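Long-range contacts in RagA protein (Porphyromonas gingivalis, PDB 6SLN), which probably takes up nutrients, most likely peptides, across the outer membrane as a TonB-dependent receptor with a plugged beta-barrel: residues N752-A757 with G851-G856; Q123-G128 with D860-Y865; R928-K933 with A958-T963. All coordinates share one frame; numbering follows the deposited sequence.

Contact 1. Residues N752-A757 with G851-G856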
loop_
_atom_site.group_PDB
_atom_site.type_symbol
_atom_site.label_atom_id
_atom_site.label_comp_id
_atom_site.label_asym_id
_atom_site.label_seq_id
_atom_site.Cartn_x
_atom_site.Cartn_y
_atom_site.Cartn_z
ATOM N N ASN A 752 4.456 60.041 0.591
ATOM C CA ASN A 752 4.668 59.321 -0.669
ATOM C C ASN A 752 3.390 58.545 -1.013
ATOM O O ASN A 752 3.161 57.462 -0.469
ATOM C CB ASN A 752 5.865 58.386 -0.589
ATOM C CG ASN A 752 6.122 57.659 -1.901
ATOM O OD1 ASN A 752 5.400 57.848 -2.882
ATOM N ND2 ASN A 752 7.157 56.815 -1.925
ATOM N N VAL A 753 2.611 59.089 -1.946
ATOM C CA VAL A 753 1.406 58.447 -2.451
ATOM C C VAL A 753 1.724 57.869 -3.818
ATOM O O VAL A 753 2.262 58.578 -4.675
ATOM C CB VAL A 753 0.249 59.450 -2.533
ATOM C CG1 VAL A 753 -1.043 58.731 -2.799
ATOM C CG2 VAL A 753 0.158 60.243 -1.248
ATOM N N TYR A 754 1.387 56.588 -4.027
ATOM C CA TYR A 754 1.683 55.890 -5.272
ATOM C C TYR A 754 0.471 55.067 -5.680
ATOM O O TYR A 754 -0.321 54.634 -4.836
ATOM C CB TYR A 754 2.908 54.962 -5.153
ATOM C CG TYR A 754 2.981 54.257 -3.822
ATOM C CD1 TYR A 754 3.498 54.904 -2.700
ATOM C CD2 TYR A 754 2.516 52.958 -3.678
ATOM C CE1 TYR A 754 3.552 54.275 -1.471
ATOM C CE2 TYR A 754 2.571 52.313 -2.450
ATOM C CZ TYR A 754 3.088 52.981 -1.347
ATOM O OH TYR A 754 3.150 52.366 -0.114
ATOM N N ALA A 755 0.337 54.856 -6.989
ATOM C CA ALA A 755 -0.819 54.184 -7.567
ATOM C C ALA A 755 -0.392 53.294 -8.722
ATOM O O ALA A 755 0.522 53.622 -9.489
ATOM C CB ALA A 755 -1.864 55.185 -8.061
ATOM N N SER A 756 -1.069 52.167 -8.838
ATOM C CA SER A 756 -0.829 51.219 -9.907
ATOM C C SER A 756 -2.189 50.802 -10.429
ATOM O O SER A 756 -3.079 50.463 -9.642
ATOM C CB SER A 756 -0.027 50.019 -9.401
ATOM O OG SER A 756 -0.372 48.839 -10.101
ATOM N N ALA A 757 -2.367 50.872 -11.739
ATOM C CA ALA A 757 -3.611 50.495 -12.386
ATOM C C ALA A 757 -3.338 49.342 -13.335
ATOM O O ALA A 757 -2.193 49.044 -13.673
ATOM C CB ALA A 757 -4.230 51.684 -13.135
ATOM N N GLY A 851 -1.488 53.423 -2.298
ATOM C CA GLY A 851 -0.495 53.310 -1.257
ATOM C C GLY A 851 0.064 54.636 -0.804
ATOM O O GLY A 851 0.579 55.413 -1.611
ATOM N N ALA A 852 -0.041 54.910 0.487
ATOM C CA ALA A 852 0.604 56.061 1.096
ATOM C C ALA A 852 1.580 55.580 2.155
ATOM O O ALA A 852 1.317 54.603 2.867
ATOM C CB ALA A 852 -0.413 57.025 1.724
ATOM N N SER A 853 2.716 56.254 2.236
ATOM C CA SER A 853 3.668 56.047 3.310
ATOM C C SER A 853 3.948 57.395 3.943
ATOM O O SER A 853 4.274 58.359 3.240
ATOM C CB SER A 853 4.957 55.411 2.807
ATOM O OG SER A 853 5.399 56.065 1.637
ATOM N N TRP A 854 3.787 57.463 5.265
ATOM C CA TRP A 854 4.162 58.648 6.019
ATOM C C TRP A 854 5.643 58.619 6.343
ATOM O O TRP A 854 6.466 58.359 5.462
ATOM C CB TRP A 854 3.357 58.760 7.301
ATOM C CG TRP A 854 3.100 60.166 7.580
ATOM C CD1 TRP A 854 2.913 61.150 6.661
ATOM C CD2 TRP A 854 3.037 60.791 8.860
ATOM N NE1 TRP A 854 2.723 62.351 7.287
ATOM C CE2 TRP A 854 2.792 62.157 8.640
ATOM C CE3 TRP A 854 3.154 60.328 10.171
ATOM C CZ2 TRP A 854 2.659 63.063 9.682
ATOM C CZ3 TRP A 854 3.023 61.230 11.203
ATOM C CH2 TRP A 854 2.779 62.581 10.955
ATOM N N LYS A 855 6.002 58.877 7.595
ATOM C CA LYS A 855 7.363 58.612 8.047
ATOM C C LYS A 855 7.324 57.299 8.828
ATOM O O LYS A 855 7.254 57.263 10.054
ATOM C CB LYS A 855 7.916 59.776 8.864
ATOM C CG LYS A 855 9.446 59.928 8.745
ATOM C CD LYS A 855 9.932 61.373 8.946
ATOM C CE LYS A 855 11.464 61.448 9.088
ATOM N NZ LYS A 855 11.904 62.129 10.362
ATOM N N GLY A 856 7.352 56.198 8.084
ATOM C CA GLY A 856 7.288 54.881 8.666
ATOM C C GLY A 856 5.900 54.294 8.718
ATOM O O GLY A 856 5.766 53.082 8.914
#
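Y754 lays its phenol ring over the backbone of G851, and this is where the contact is tight. G851 O sits about 3.1 Å above the ring plane, over its centre, while G851 CA makes a CH-pi contact with the same ring, 3.8 Å from the centroid. The ring gets there because chi1 (38°) sets CG between the backbone N and the carbonyl carbon, which folds it back across the neighbouring strand, and G851 has no side chain to keep it off. The same carbonyl is also gripped by the backbone: Y754 N donates to G851 O at 2.8 Å. Past the ring, the phenol OH hydrogen-bonds to D860, one strand further on.

Toward N752 the fit slackens. S853 N gives a bond of 3.0 Å to N752 O, and S853 OG reaches that oxygen only weakly. On the other face of the sheet, V753 CG2 and A852 CB stand 4.4 Å apart, a light apolar touch. Beyond S853 the chain leaves the strand: W854 and K855 lie exposed and take no part in the pairing, though the W854 ring meets W751 edge-to-face.

The two strands run antiparallel, at 162°; the first begins and the second ends at this rim. Y754 shares its face with D860 and probably looks into the lumen, with V753 and A852 on the outer side. This is the edge of a transmembrane beta-barrel where strands meet tight turns, consistent with the periplasmic rim of a TonB-dependent receptor.

Contact 2. Residues Q123-G128 with D860-Y865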
loop_
_atom_site.group_PDB
_atom_site.type_symbol
_atom_site.label_atom_id
_atom_site.label_comp_id
_atom_site.label_asym_id
_atom_site.label_seq_id
_atom_site.Cartn_x
_atom_site.Cartn_y
_atom_site.Cartn_z
ATOM N N GLN A 123 -4.126 38.091 -8.411
ATOM C CA GLN A 123 -5.396 38.590 -8.912
ATOM C C GLN A 123 -5.403 40.105 -8.888
ATOM O O GLN A 123 -5.215 40.717 -7.833
ATOM C CB GLN A 123 -6.541 38.048 -8.078
ATOM C CG GLN A 123 -7.839 38.085 -8.808
ATOM C CD GLN A 123 -9.007 37.786 -7.912
ATOM O OE1 GLN A 123 -9.104 38.324 -6.810
ATOM N NE2 GLN A 123 -9.901 36.916 -8.370
ATOM N N GLY A 124 -5.587 40.707 -10.061
ATOM C CA GLY A 124 -5.596 42.145 -10.197
ATOM C C GLY A 124 -4.246 42.808 -10.341
ATOM O O GLY A 124 -4.196 44.040 -10.417
ATOM N N GLN A 125 -3.150 42.046 -10.408
ATOM C CA GLN A 125 -1.811 42.625 -10.364
ATOM C C GLN A 125 -1.112 42.678 -11.720
ATOM O O GLN A 125 -0.201 43.498 -11.906
ATOM C CB GLN A 125 -0.934 41.840 -9.376
ATOM C CG GLN A 125 -1.415 41.893 -7.930
ATOM C CD GLN A 125 -1.491 43.307 -7.403
ATOM O OE1 GLN A 125 -0.520 44.060 -7.467
ATOM N NE2 GLN A 125 -2.653 43.680 -6.876
ATOM N N VAL A 126 -1.502 41.839 -12.674
ATOM C CA VAL A 126 -0.831 41.798 -13.965
ATOM C C VAL A 126 -1.862 41.880 -15.085
ATOM O O VAL A 126 -2.776 41.051 -15.158
ATOM C CB VAL A 126 0.026 40.533 -14.112
ATOM C CG1 VAL A 126 0.684 40.503 -15.480
ATOM C CG2 VAL A 126 1.076 40.479 -13.021
ATOM N N ALA A 127 -1.692 42.858 -15.971
ATOM C CA ALA A 127 -2.597 43.043 -17.102
ATOM C C ALA A 127 -2.637 41.795 -17.974
ATOM O O ALA A 127 -1.595 41.299 -18.404
ATOM C CB ALA A 127 -2.155 44.251 -17.935
ATOM N N GLY A 128 -3.842 41.289 -18.226
ATOM C CA GLY A 128 -4.036 40.152 -19.090
ATOM C C GLY A 128 -4.024 38.809 -18.394
ATOM O O GLY A 128 -4.287 37.787 -19.047
ATOM N N ASP A 860 -1.397 50.247 2.389
ATOM C CA ASP A 860 -1.425 49.734 1.025
ATOM C C ASP A 860 -2.710 48.959 0.786
ATOM O O ASP A 860 -3.064 48.069 1.568
ATOM C CB ASP A 860 -0.207 48.858 0.734
ATOM C CG ASP A 860 1.001 49.677 0.358
ATOM O OD1 ASP A 860 1.304 49.779 -0.850
ATOM O OD2 ASP A 860 1.626 50.254 1.272
ATOM N N ALA A 861 -3.405 49.309 -0.290
ATOM C CA ALA A 861 -4.634 48.650 -0.698
ATOM C C ALA A 861 -4.411 48.042 -2.071
ATOM O O ALA A 861 -3.925 48.718 -2.985
ATOM C CB ALA A 861 -5.812 49.627 -0.728
ATOM N N ASP A 862 -4.738 46.769 -2.209
ATOM C CA ASP A 862 -4.667 46.072 -3.484
ATOM C C ASP A 862 -6.090 45.676 -3.864
ATOM O O ASP A 862 -6.727 44.875 -3.168
ATOM C CB ASP A 862 -3.732 44.867 -3.392
ATOM C CG ASP A 862 -2.266 45.268 -3.378
ATOM O OD1 ASP A 862 -1.765 45.656 -2.305
ATOM O OD2 ASP A 862 -1.611 45.199 -4.437
ATOM N N PHE A 863 -6.596 46.265 -4.942
ATOM C CA PHE A 863 -7.891 45.917 -5.502
ATOM C C PHE A 863 -7.730 45.116 -6.785
ATOM O O PHE A 863 -6.715 45.195 -7.482
ATOM C CB PHE A 863 -8.720 47.148 -5.841
ATOM C CG PHE A 863 -9.095 47.978 -4.680
ATOM C CD1 PHE A 863 -8.188 48.853 -4.123
ATOM C CD2 PHE A 863 -10.383 47.940 -4.192
ATOM C CE1 PHE A 863 -8.549 49.649 -3.081
ATOM C CE2 PHE A 863 -10.750 48.726 -3.148
ATOM C CZ PHE A 863 -9.831 49.583 -2.586
ATOM N N ALA A 864 -8.797 44.395 -7.114
ATOM C CA ALA A 864 -8.874 43.546 -8.289
ATOM C C ALA A 864 -10.343 43.404 -8.667
ATOM O O ALA A 864 -11.226 43.436 -7.802
ATOM C CB ALA A 864 -8.247 42.173 -8.017
ATOM N N TYR A 865 -10.607 43.240 -9.960
ATOM C CA TYR A 865 -11.991 43.067 -10.374
ATOM C C TYR A 865 -12.107 42.106 -11.554
ATOM O O TYR A 865 -11.157 41.869 -12.313
ATOM C CB TYR A 865 -12.648 44.409 -10.712
ATOM C CG TYR A 865 -11.883 45.258 -11.690
ATOM C CD1 TYR A 865 -10.902 46.135 -11.254
ATOM C CD2 TYR A 865 -12.164 45.207 -13.046
ATOM C CE1 TYR A 865 -10.206 46.925 -12.146
ATOM C CE2 TYR A 865 -11.474 45.996 -13.949
ATOM C CZ TYR A 865 -10.501 46.852 -13.492
ATOM O OH TYR A 865 -9.812 47.619 -14.390
#
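Q125 and D862 meet with their side chains crossing at about a right angle, the amide plane turned 55° from the carboxylate. Q125 NE2 is the nearer end of the amide, 3.1 Å from D862 OD2; Q125 OE1, 3.4 Å from that same D862 OD2, is an acceptor facing an acceptor. The glutamine bends to get there: a chi2 of -59° curls the chain instead of stretching it and swings the amide to the barrel wall. D862 points at the loop from its strand. Its carboxylate is held by other partners, OD2 by the hydroxyl of S849 and OD1, weakly, by N931 ND2, and these should fix its rotation where Q125 finds it.

Two residues along the strand, A864 turns its methyl into the loop backbone. A864 CB lies 3.4 Å from G124 CA, and equally close to the carbonyl oxygen of the preceding residue, Q123 O. G124, with a positive phi, presents only its bare CA to the methyl, which lets loop and strand close up. Q123 is the opposite of Q125 in shape: its chain is extended and passes alongside the same methyl, OE1 staying 4.1 Å from A864 CB. That oxygen accepts a hydrogen bond from K930 NZ, while its NE2 donates to V131 O, so the amide is held at both ends.

F863 and Y865 point the other way, F863 stacking on F848. Strand 857-873 lies in the wall between strands 844-853 and 921-937, and the plug loop that joins strands 102-106 and 129-132 rests on its inner face.

Contact 3. Residues R928-K933 with A958-T963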
loop_
_atom_site.group_PDB
_atom_site.type_symbol
_atom_site.label_atom_id
_atom_site.label_comp_id
_atom_site.label_asym_id
_atom_site.label_seq_id
_atom_site.Cartn_x
_atom_site.Cartn_y
_atom_site.Cartn_z
ATOM N N ARG A 928 -13.026 43.255 -5.576
ATOM C CA ARG A 928 -12.594 42.758 -4.279
ATOM C C ARG A 928 -11.410 43.577 -3.796
ATOM O O ARG A 928 -10.400 43.697 -4.499
ATOM C CB ARG A 928 -12.230 41.280 -4.350
ATOM C CG ARG A 928 -12.435 40.553 -3.035
ATOM C CD ARG A 928 -12.751 39.094 -3.310
ATOM N NE ARG A 928 -14.136 38.769 -3.019
ATOM C CZ ARG A 928 -14.728 37.623 -3.335
ATOM N NH1 ARG A 928 -14.054 36.675 -3.970
ATOM N NH2 ARG A 928 -16.007 37.431 -3.006
ATOM N N LEU A 929 -11.546 44.160 -2.614
ATOM C CA LEU A 929 -10.392 44.690 -1.903
ATOM C C LEU A 929 -9.594 43.484 -1.451
ATOM O O LEU A 929 -9.930 42.846 -0.456
ATOM C CB LEU A 929 -10.830 45.556 -0.727
ATOM C CG LEU A 929 -9.712 46.146 0.123
ATOM C CD1 LEU A 929 -8.651 46.788 -0.752
ATOM C CD2 LEU A 929 -10.268 47.150 1.126
ATOM N N LYS A 930 -8.566 43.122 -2.218
ATOM C CA LYS A 930 -7.840 41.885 -1.938
ATOM C C LYS A 930 -6.918 42.032 -0.742
ATOM O O LYS A 930 -6.816 41.123 0.084
ATOM C CB LYS A 930 -7.045 41.451 -3.162
ATOM C CG LYS A 930 -7.884 40.822 -4.226
ATOM C CD LYS A 930 -7.322 39.479 -4.616
ATOM C CE LYS A 930 -7.865 38.358 -3.731
ATOM N NZ LYS A 930 -9.232 37.949 -4.144
ATOM N N ASN A 931 -6.268 43.176 -0.610
ATOM C CA ASN A 931 -5.271 43.351 0.426
ATOM C C ASN A 931 -5.357 44.774 0.946
ATOM O O ASN A 931 -5.395 45.725 0.160
ATOM C CB ASN A 931 -3.872 43.050 -0.133
ATOM C CG ASN A 931 -2.775 43.235 0.889
ATOM O OD1 ASN A 931 -2.470 42.325 1.649
ATOM N ND2 ASN A 931 -2.163 44.416 0.898
ATOM N N LEU A 932 -5.426 44.911 2.262
ATOM C CA LEU A 932 -5.282 46.195 2.929
ATOM C C LEU A 932 -4.303 45.987 4.071
ATOM O O LEU A 932 -4.427 45.020 4.834
ATOM C CB LEU A 932 -6.631 46.723 3.428
ATOM C CG LEU A 932 -6.683 48.166 3.940
ATOM C CD1 LEU A 932 -6.447 49.185 2.835
ATOM C CD2 LEU A 932 -8.022 48.398 4.611
ATOM N N LYS A 933 -3.299 46.851 4.162
ATOM C CA LYS A 933 -2.255 46.645 5.155
ATOM C C LYS A 933 -1.782 47.984 5.692
ATOM O O LYS A 933 -1.334 48.846 4.931
ATOM C CB LYS A 933 -1.081 45.848 4.576
ATOM C CG LYS A 933 0.072 45.642 5.548
ATOM C CD LYS A 933 1.305 45.095 4.849
ATOM C CE LYS A 933 1.378 43.584 4.942
ATOM N NZ LYS A 933 2.782 43.063 4.857
ATOM N N ALA A 958 -5.654 42.861 6.292
ATOM C CA ALA A 958 -6.908 42.207 5.942
ATOM C C ALA A 958 -6.836 41.681 4.510
ATOM O O ALA A 958 -6.272 42.338 3.626
ATOM C CB ALA A 958 -8.090 43.176 6.089
ATOM N N ARG A 959 -7.397 40.495 4.276
ATOM C CA ARG A 959 -7.527 39.940 2.929
ATOM C C ARG A 959 -9.003 39.751 2.619
ATOM O O ARG A 959 -9.745 39.210 3.450
ATOM C CB ARG A 959 -6.794 38.596 2.755
ATOM C CG ARG A 959 -6.899 38.040 1.308
ATOM C CD ARG A 959 -6.242 36.644 1.103
ATOM N NE ARG A 959 -7.238 35.587 1.213
ATOM C CZ ARG A 959 -7.716 34.902 0.186
ATOM N NH1 ARG A 959 -7.257 35.164 -1.020
ATOM N NH2 ARG A 959 -8.646 33.961 0.361
ATOM N N ASN A 960 -9.415 40.187 1.417
ATOM C CA ASN A 960 -10.819 40.156 0.983
ATOM C C ASN A 960 -11.733 40.899 1.961
ATOM O O ASN A 960 -12.856 40.471 2.238
ATOM C CB ASN A 960 -11.307 38.723 0.775
ATOM C CG ASN A 960 -10.695 38.064 -0.446
ATOM O OD1 ASN A 960 -10.143 38.735 -1.319
ATOM N ND2 ASN A 960 -10.789 36.738 -0.508
ATOM N N LEU A 961 -11.242 42.027 2.483
ATOM C CA LEU A 961 -12.006 42.833 3.432
ATOM C C LEU A 961 -13.385 43.217 2.897
ATOM O O LEU A 961 -14.362 43.237 3.656
ATOM C CB LEU A 961 -11.209 44.089 3.779
ATOM C CG LEU A 961 -11.757 45.049 4.822
ATOM C CD1 LEU A 961 -12.076 44.312 6.115
ATOM C CD2 LEU A 961 -10.736 46.142 5.066
ATOM N N LEU A 962 -13.485 43.539 1.602
ATOM C CA LEU A 962 -14.756 43.922 0.998
ATOM C C LEU A 962 -14.903 43.318 -0.388
ATOM O O LEU A 962 -13.950 43.295 -1.172
ATOM C CB LEU A 962 -14.917 45.447 0.855
ATOM C CG LEU A 962 -14.622 46.407 2.005
ATOM C CD1 LEU A 962 -14.242 47.771 1.445
ATOM C CD2 LEU A 962 -15.802 46.522 2.982
ATOM N N THR A 963 -16.118 42.870 -0.693
ATOM C CA THR A 963 -16.531 42.545 -2.045
ATOM C C THR A 963 -17.646 43.502 -2.454
ATOM O O THR A 963 -18.424 43.968 -1.622
ATOM C CB THR A 963 -17.004 41.089 -2.161
ATOM O OG1 THR A 963 -16.108 40.236 -1.437
ATOM C CG2 THR A 963 -17.039 40.639 -3.636
#
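From L932 paired with A958 to R928 paired with T963, the strands run antiparallel, yet the ladder is broken in the middle, where the chain turns a corner at R959 and N960 and K930 with N931 forms a classic beta bulge facing D862. The L932-A958 pair is regular: A958 N binds L932 O at 2.9 Å and L932 N answers to A958 O. At the kink, N960 N reaches K930 O from above the carbonyl plane, 48° out of it.

The polar side chains gather on one side. R928 grips T963 side-on: NE and NH2 both donate to the one hydroxyl oxygen, T963 OG1, at 2.9 and 3.2 Å, and that oxygen lies within 5° of the guanidinium plane. A bend at chi3 (-109°) brings the guanidinium to it. K930 runs side by side with N960 and curls at chi2, chi3 and chi4, so that NZ meets N960 OD1 at 3.1 Å, in the carbonyl plane, on a lone pair of OD1; Q123 is its other firm partner. N960 ND2 also rides over the centre of the R959 guanidinium, 3.5 Å above it. On the opposite face the leucines pack, with L932 CD2 against L961 CD2 at 3.6 Å and L929 CD2 near L962 CD1.

Acids outside the two strands, D971 and E973 at R928 and D120 at R959, probably offset the charges of the two arginines, while T963 OG1, N960 OD1 and Q123 OE1 accept N-H groups of R928 and K930. The inner wall is thus tied to plug and loops by ionic as well as polar bonds.

Contact 1 lies near the surface, its centre about 30 Å from that of the chain; contact 3 is buried and contact 2 partly so. Contacts 1 and 3 each join neighbouring barrel strands, whereas contact 2 brings the plug against the wall. Strand 857-873 relates all three: it follows 844-853 of contact 1 in the chain and pairs with 921-937 of contact 3, where F863 packs on L929. The chemistry shifts along the way. Contact 1 relies on backbone bonds and an aromatic ring over a glycine, contact 2 on a methyl and an amide-carboxylate approach, and contact 3 adds to backbone bonds a leucine face and a face of cationic side chains.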